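Local coordinates for Lmo0305 protein (Listeria monocytogenes, PDB 3PJ0), which is of unknown function but belongs to the fold-type I superfamily of pyridoxal-phosphate proteins and carries that cofactor covalently attached, at residues T13-G18 with A345-L350; G269-F274 with E285-N290; A300-A305 with S326-A331. One frame throughout, in Å; residues are numbered along the deposited sequence. Where two conformers were deposited one is given.

How the contacts relate
All three contacts lie in the smaller α/β part of the chain, built around the four-stranded antiparallel sheet 280-283, 291-296, 329-335 and 323-326. The seven-stranded sheet forms the other part; Lys208, modified with pyridoxal phosphate, follows its strand 201-205. Contacts 1 and 2 are neighbours, with centres about 16 Å apart: Leu17 CD1 packs on Phe274 CZ at 3.9 Å. A salt bridge of Arg273 with Glu349 is less certain, since Arg273 has two conformers. Contact 3 stands apart, its nearest atoms about 11 Å from contact 1 and about 9 Å from contact 2. Contact 1 brings the chain's two ends together and spans both others in sequence.

Contact 1. Residues T13-G18 with A345-L350; sequences TPYKLG and AKNLEL
Leu17 and Leu348 supply the apolar part of this small interface between 13-18 and 345-350, the first turns of the C-terminal helix. One methyl of each does the touching, Leu17 CD2 against Leu348 CD1 at 4.0 Å. Leu348 reaches across because its CG lies anti to the backbone N (chi1 179°), which carries the branched end nearer to Leu17 than its CB direction alone would. Phe340 packs beside Leu348.

The polar-aromatic part is looser. Tyr15 CE2 comes within 4.2 Å of Asn347 ND2, and the amide plane is turned 69° from the ring, so the two groups are not stacked. The amide nitrogen has its polar partner outside the two segments, a hydrogen bond to Thr314 O at the end of helix 300-314.

Within 13-18, Lys16 folds back and its NZ donates to Thr13 OG1 at 2.9 Å; the same ammonium group makes a cation-pi contact with Tyr10. Backbone hydrogen bonds of Tyr15 with Gly315 and Gly317, and of Leu17 with Gly317, pair strand 15-16 in parallel with 316-317. An N-terminal segment laid against the C-terminal small domain in this way is a familiar feature of fold-type I pyridoxal-phosphate proteins.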
# COMPACT_ATOMS: atom_id res chain seq x y z
N THR A 13 1.49 -4.12 -31.44
CA THR A 13 0.14 -4.15 -32.02
C THR A 13 -0.71 -2.99 -31.55
O THR A 13 -0.69 -2.65 -30.37
CB THR A 13 -0.58 -5.48 -31.70
OG1 THR A 13 -0.63 -5.67 -30.28
CG2 THR A 13 0.12 -6.65 -32.36
N PRO A 14 -1.45 -2.36 -32.48
CA PRO A 14 -2.31 -1.27 -32.05
C PRO A 14 -3.56 -1.78 -31.33
O PRO A 14 -4.10 -1.10 -30.44
CB PRO A 14 -2.64 -0.53 -33.36
CG PRO A 14 -2.37 -1.47 -34.43
CD PRO A 14 -1.30 -2.40 -33.94
N TYR A 15 -4.01 -2.99 -31.71
CA TYR A 15 -5.17 -3.60 -31.10
C TYR A 15 -4.81 -4.82 -30.24
O TYR A 15 -3.78 -5.47 -30.46
CB TYR A 15 -6.16 -4.00 -32.20
CG TYR A 15 -6.47 -2.88 -33.18
CD1 TYR A 15 -7.20 -1.77 -32.80
CD2 TYR A 15 -6.07 -2.96 -34.51
CE1 TYR A 15 -7.49 -0.74 -33.71
CE2 TYR A 15 -6.36 -1.95 -35.42
CZ TYR A 15 -7.07 -0.85 -35.01
OH TYR A 15 -7.37 0.15 -35.92
N LYS A 16 -5.67 -5.13 -29.28
CA LYS A 16 -5.45 -6.26 -28.37
C LYS A 16 -6.75 -7.05 -28.13
O LYS A 16 -7.82 -6.46 -27.97
CB LYS A 16 -4.98 -5.75 -27.01
CG LYS A 16 -3.67 -4.99 -26.95
CD LYS A 16 -2.48 -5.89 -27.27
CE LYS A 16 -1.15 -5.17 -27.03
NZ LYS A 16 -0.94 -3.99 -27.93
N LEU A 17 -6.67 -8.38 -28.13
CA LEU A 17 -7.83 -9.18 -27.78
C LEU A 17 -8.12 -8.97 -26.28
O LEU A 17 -9.25 -8.77 -25.88
CB LEU A 17 -7.59 -10.67 -28.02
CG LEU A 17 -7.38 -11.23 -29.44
CD1 LEU A 17 -7.10 -12.69 -29.26
CD2 LEU A 17 -8.59 -11.04 -30.36
N GLY A 18 -7.07 -8.97 -25.46
CA GLY A 18 -7.24 -8.85 -24.02
C GLY A 18 -7.02 -7.48 -23.42
O GLY A 18 -6.42 -6.59 -24.06
N ALA A 345 -13.62 -5.09 -37.31
CA ALA A 345 -14.07 -6.43 -37.73
C ALA A 345 -13.14 -7.14 -38.72
O ALA A 345 -12.88 -8.33 -38.55
CB ALA A 345 -15.48 -6.38 -38.32
N LYS A 346 -12.67 -6.43 -39.74
CA LYS A 346 -11.78 -7.02 -40.76
C LYS A 346 -10.52 -7.61 -40.15
O LYS A 346 -10.14 -8.74 -40.49
CB LYS A 346 -11.39 -5.96 -41.81
CG LYS A 346 -10.33 -6.40 -42.84
CD LYS A 346 -9.90 -5.25 -43.73
CE LYS A 346 -8.73 -5.64 -44.64
NZ LYS A 346 -8.34 -4.54 -45.57
N ASN A 347 -9.88 -6.86 -39.26
CA ASN A 347 -8.64 -7.32 -38.63
C ASN A 347 -8.89 -8.58 -37.79
O ASN A 347 -8.12 -9.54 -37.85
CB ASN A 347 -8.01 -6.22 -37.79
CG ASN A 347 -7.75 -4.96 -38.57
OD1 ASN A 347 -8.69 -4.32 -39.06
ND2 ASN A 347 -6.49 -4.55 -38.66
N LEU A 348 -9.98 -8.55 -37.03
CA LEU A 348 -10.39 -9.67 -36.17
C LEU A 348 -10.64 -10.92 -37.02
O LEU A 348 -10.09 -11.97 -36.74
CB LEU A 348 -11.62 -9.27 -35.33
CG LEU A 348 -12.25 -10.27 -34.35
CD1 LEU A 348 -11.22 -10.82 -33.35
CD2 LEU A 348 -13.44 -9.62 -33.62
N GLU A 349 -11.42 -10.80 -38.11
CA GLU A 349 -11.67 -11.93 -39.03
C GLU A 349 -10.37 -12.47 -39.59
O GLU A 349 -10.19 -13.68 -39.69
CB GLU A 349 -12.53 -11.52 -40.24
CG GLU A 349 -13.97 -11.18 -39.93
CD GLU A 349 -14.74 -12.33 -39.27
OE1 GLU A 349 -14.36 -13.51 -39.48
OE2 GLU A 349 -15.72 -12.03 -38.54
N LEU A 350 -9.46 -11.57 -39.92
CA LEU A 350 -8.20 -11.95 -40.55
C LEU A 350 -7.32 -12.78 -39.62
O LEU A 350 -6.67 -13.74 -40.08
CB LEU A 350 -7.46 -10.72 -41.05
CG LEU A 350 -6.22 -10.91 -41.92
CD1 LEU A 350 -6.49 -11.75 -43.17
CD2 LEU A 350 -5.70 -9.53 -42.30

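Contact 2. Residues G269-F274 with E285-N290; sequences GLAERF and EVPVSN
Ala271 meets Pro287 where helix 260-275, which covers the antiparallel sheet of the small domain in this fold-type I protein, packs beside the loop joining strands 280-283 and 291-296.

Along the helix, Leu270 is buried one residue before the contact and lies on Phe292 of the sheet. Ala271 follows and carries the whole helical side: its methyl points at the loop, and its short side chain lets the backbones approach to 6.8 Å between Ala271 CA and Val286 CA. The same methyl lies 4.1 Å from Glu285 O. The helix runs on with regular backbone bonds, Arg273 N to Gly269 O at 3.3 Å and Phe274 N to Leu270 O at 3.0 Å. Phe274, three residues on from Ala271, is directed into the core, where its ring meets that of Phe352 edge-to-face. Asn275, next in the chain, adds weak hydrogen bonds to both Ala271 O and Glu285 O, a polar link between helix and loop.

Pro287 itself packs on Phe292 and turns the CG-CD side of its ring to the helix. Ala271 CB lies outside that bond, close to the mean plane of the ring, so the methyl meets the edge of the pyrrolidine and not its face; N and CB of the ring lie farther off. The fit is tighter than ordinary carbon contact: Ala271 CB is 3.4 Å from Pro287 CD and 3.5 Å from Pro287 CG.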
# COMPACT_ATOMS: atom_id res chain seq x y z
N GLY A 269 -17.94 -15.58 -27.71
CA GLY A 269 -17.78 -15.47 -29.17
C GLY A 269 -16.33 -15.75 -29.56
O GLY A 269 -16.07 -16.50 -30.50
N LEU A 270 -15.38 -15.15 -28.84
CA LEU A 270 -13.95 -15.35 -29.12
C LEU A 270 -13.55 -16.81 -28.91
O LEU A 270 -12.86 -17.38 -29.74
CB LEU A 270 -13.10 -14.42 -28.24
CG LEU A 270 -11.60 -14.34 -28.50
CD1 LEU A 270 -11.34 -14.06 -29.97
CD2 LEU A 270 -10.94 -13.26 -27.61
N ALA A 271 -13.96 -17.41 -27.78
CA ALA A 271 -13.65 -18.82 -27.51
C ALA A 271 -14.17 -19.71 -28.63
O ALA A 271 -13.47 -20.63 -29.08
CB ALA A 271 -14.23 -19.28 -26.12
N GLU A 272 -15.38 -19.43 -29.12
CA GLU A 272 -15.92 -20.23 -30.25
C GLU A 272 -14.99 -20.20 -31.44
O GLU A 272 -14.79 -21.21 -32.12
CB GLU A 272 -17.28 -19.71 -30.75
CG GLU A 272 -18.48 -20.11 -29.92
CD GLU A 272 -19.80 -19.73 -30.60
OE1 GLU A 272 -19.79 -19.44 -31.81
OE2 GLU A 272 -20.84 -19.73 -29.91
N ARG A 273 -14.44 -19.03 -31.73
CA ARG A 273 -13.53 -18.89 -32.87
C ARG A 273 -12.24 -19.66 -32.61
O ARG A 273 -11.78 -20.35 -33.50
CB ARG A 273 -13.19 -17.41 -33.15
CG ARG A 273 -14.35 -16.49 -33.56
CD ARG A 273 -13.86 -15.02 -33.61
NE ARG A 273 -14.87 -14.05 -34.05
CZ ARG A 273 -14.98 -13.56 -35.28
NH1 ARG A 273 -14.16 -13.94 -36.26
NH2 ARG A 273 -15.93 -12.67 -35.55
N PHE A 274 -11.67 -19.58 -31.41
CA PHE A 274 -10.48 -20.38 -31.09
C PHE A 274 -10.74 -21.89 -31.24
O PHE A 274 -9.98 -22.60 -31.92
CB PHE A 274 -9.94 -20.06 -29.69
CG PHE A 274 -9.07 -18.84 -29.63
CD1 PHE A 274 -7.83 -18.83 -30.28
CD2 PHE A 274 -9.46 -17.71 -28.93
CE1 PHE A 274 -7.01 -17.70 -30.23
CE2 PHE A 274 -8.64 -16.59 -28.87
CZ PHE A 274 -7.42 -16.58 -29.53
N GLU A 285 -14.18 -24.91 -22.24
CA GLU A 285 -14.56 -24.87 -23.66
C GLU A 285 -15.51 -23.71 -23.95
O GLU A 285 -15.37 -23.01 -24.96
CB GLU A 285 -15.18 -26.22 -24.08
CG GLU A 285 -15.72 -26.24 -25.52
CD GLU A 285 -16.21 -27.62 -25.98
OE1 GLU A 285 -15.95 -28.64 -25.29
OE2 GLU A 285 -16.84 -27.66 -27.06
N VAL A 286 -16.51 -23.55 -23.07
CA VAL A 286 -17.39 -22.39 -23.10
C VAL A 286 -17.10 -21.55 -21.84
O VAL A 286 -17.31 -22.01 -20.71
CB VAL A 286 -18.87 -22.75 -23.19
CG1 VAL A 286 -19.72 -21.45 -23.14
CG2 VAL A 286 -19.15 -23.56 -24.48
N PRO A 287 -16.56 -20.33 -22.03
CA PRO A 287 -16.25 -19.47 -20.90
C PRO A 287 -17.47 -19.23 -20.03
O PRO A 287 -18.59 -19.21 -20.52
CB PRO A 287 -15.82 -18.14 -21.56
CG PRO A 287 -15.26 -18.56 -22.87
CD PRO A 287 -16.11 -19.74 -23.30
N VAL A 288 -17.22 -19.07 -18.73
CA VAL A 288 -18.26 -18.78 -17.77
C VAL A 288 -18.01 -17.37 -17.20
O VAL A 288 -18.57 -17.02 -16.18
CB VAL A 288 -18.28 -19.88 -16.67
CG1 VAL A 288 -18.63 -21.24 -17.30
CG2 VAL A 288 -16.92 -19.94 -15.86
N SER A 289 -17.21 -16.57 -17.90
CA SER A 289 -16.82 -15.22 -17.45
C SER A 289 -16.13 -14.54 -18.65
O SER A 289 -16.26 -14.99 -19.79
CB SER A 289 -15.87 -15.32 -16.25
OG SER A 289 -14.60 -15.82 -16.68
N ASN A 290 -15.38 -13.48 -18.39
CA ASN A 290 -14.70 -12.77 -19.47
C ASN A 290 -13.35 -13.40 -19.85
O ASN A 290 -12.66 -12.92 -20.74
CB ASN A 290 -14.47 -11.33 -19.04
CG ASN A 290 -13.51 -11.22 -17.94
OD1 ASN A 290 -13.55 -12.02 -16.98
ND2 ASN A 290 -12.59 -10.24 -18.03

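Contact 3. Residues A300-A305 with S326-A331; sequences ADEIGA and SADVCA
This contact is part of the helix-on-sheet packing of the small domain: the first turn of helix 300-314 packs over a β-hairpin at the edge of the antiparallel sheet, and Cys330 meets Ala300 and Ile303. The hairpin reverses through Ala327 and Asp328. Ser326 N donates to Val329 O at 3.2 Å across the turn, and a weak return bond runs from Val329 N to Ser326 O. On the strand that follows, Val329 and Ala331 point away from the helix while Cys330 points at it.

Cys330 carries most of the contact. Its SG stands between the backbone N and the carbonyl carbon (chi1 63°), which places the sulfur against the first turn of the helix. There SG lies 3.7 Å from Ala300 CA and 3.7 Å from Ile303 CG1, wedged between residues one turn apart. Beside this, the side chains also meet carbon to carbon, Ala300 CB to Cys330 CB at 3.8 Å. Phe296 of the neighbouring strand packs against both Ile303 and Cys330.

On the exposed side, Glu302 OE1 and Asp328 OD1 are 4.5 Å apart, near enough that the like charges probably disfavour each other slightly; Glu302 OE1 also has a hydrogen bond just beside the segment, and both residues touch a crystal neighbour. A water joins the backbones at the helix start: it accepts a hydrogen bond from Ala300 N at 2.9 Å and lies 3.1 Å from Val329 O.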
# COMPACT_ATOMS: atom_id res chain seq x y z
N ALA A 300 5.54 -24.34 -27.70
CA ALA A 300 5.56 -22.87 -27.59
C ALA A 300 6.41 -22.18 -28.67
O ALA A 300 6.00 -21.13 -29.22
CB ALA A 300 5.98 -22.43 -26.17
N ASP A 301 7.56 -22.76 -29.01
CA ASP A 301 8.42 -22.18 -30.05
C ASP A 301 7.66 -22.12 -31.37
O ASP A 301 7.66 -21.09 -32.05
CB ASP A 301 9.71 -23.00 -30.26
CG ASP A 301 10.78 -22.71 -29.23
OD1 ASP A 301 10.69 -21.73 -28.46
OD2 ASP A 301 11.76 -23.49 -29.20
N GLU A 302 7.02 -23.23 -31.71
CA GLU A 302 6.23 -23.34 -32.94
C GLU A 302 5.03 -22.38 -33.01
O GLU A 302 4.79 -21.75 -34.04
CB GLU A 302 5.75 -24.79 -33.14
CG GLU A 302 6.88 -25.78 -33.54
CD GLU A 302 6.40 -27.23 -33.60
OE1 GLU A 302 5.53 -27.61 -32.79
OE2 GLU A 302 6.88 -27.98 -34.46
N ILE A 303 4.27 -22.29 -31.93
CA ILE A 303 3.10 -21.41 -31.89
C ILE A 303 3.52 -19.94 -31.82
O ILE A 303 2.88 -19.07 -32.42
CB ILE A 303 2.12 -21.79 -30.74
CG1 ILE A 303 1.59 -23.21 -30.95
CG2 ILE A 303 0.99 -20.77 -30.64
CD1 ILE A 303 0.97 -23.45 -32.30
N GLY A 304 4.59 -19.64 -31.11
CA GLY A 304 5.08 -18.27 -31.01
C GLY A 304 5.38 -17.68 -32.38
O GLY A 304 5.07 -16.50 -32.64
N ALA A 305 6.01 -18.48 -33.25
CA ALA A 305 6.34 -18.07 -34.62
C ALA A 305 5.08 -17.74 -35.40
O ALA A 305 5.02 -16.73 -36.13
CB ALA A 305 7.15 -19.18 -35.36
N SER A 326 3.61 -29.02 -21.89
CA SER A 326 4.24 -30.33 -22.10
C SER A 326 5.13 -30.17 -23.33
O SER A 326 5.17 -29.09 -23.92
CB SER A 326 3.21 -31.46 -22.25
OG SER A 326 2.40 -31.33 -23.40
N ALA A 327 5.82 -31.24 -23.74
CA ALA A 327 6.75 -31.14 -24.86
C ALA A 327 6.16 -30.44 -26.10
O ALA A 327 6.82 -29.57 -26.71
CB ALA A 327 7.30 -32.53 -25.24
N ASP A 328 4.93 -30.81 -26.46
CA ASP A 328 4.26 -30.28 -27.67
C ASP A 328 2.89 -29.65 -27.37
O ASP A 328 1.95 -29.76 -28.19
CB ASP A 328 4.14 -31.40 -28.71
CG ASP A 328 5.49 -31.81 -29.27
OD1 ASP A 328 6.17 -30.90 -29.81
OD2 ASP A 328 5.86 -33.01 -29.20
N VAL A 329 2.78 -29.03 -26.20
CA VAL A 329 1.57 -28.32 -25.83
C VAL A 329 1.92 -27.03 -25.11
O VAL A 329 2.80 -27.01 -24.25
CB VAL A 329 0.63 -29.18 -24.94
CG1 VAL A 329 -0.56 -28.39 -24.47
CG2 VAL A 329 0.16 -30.43 -25.68
N CYS A 330 1.25 -25.94 -25.49
CA CYS A 330 1.44 -24.66 -24.82
C CYS A 330 0.08 -23.96 -24.69
O CYS A 330 -0.91 -24.37 -25.34
CB CYS A 330 2.43 -23.77 -25.57
SG CYS A 330 1.87 -23.31 -27.23
N ALA A 331 0.05 -22.90 -23.89
CA ALA A 331 -1.19 -22.16 -23.65
C ALA A 331 -0.97 -20.71 -23.26
O ALA A 331 0.14 -20.32 -22.90
CB ALA A 331 -2.01 -22.88 -22.53
O HOH W 1 5.49 -25.90 -25.30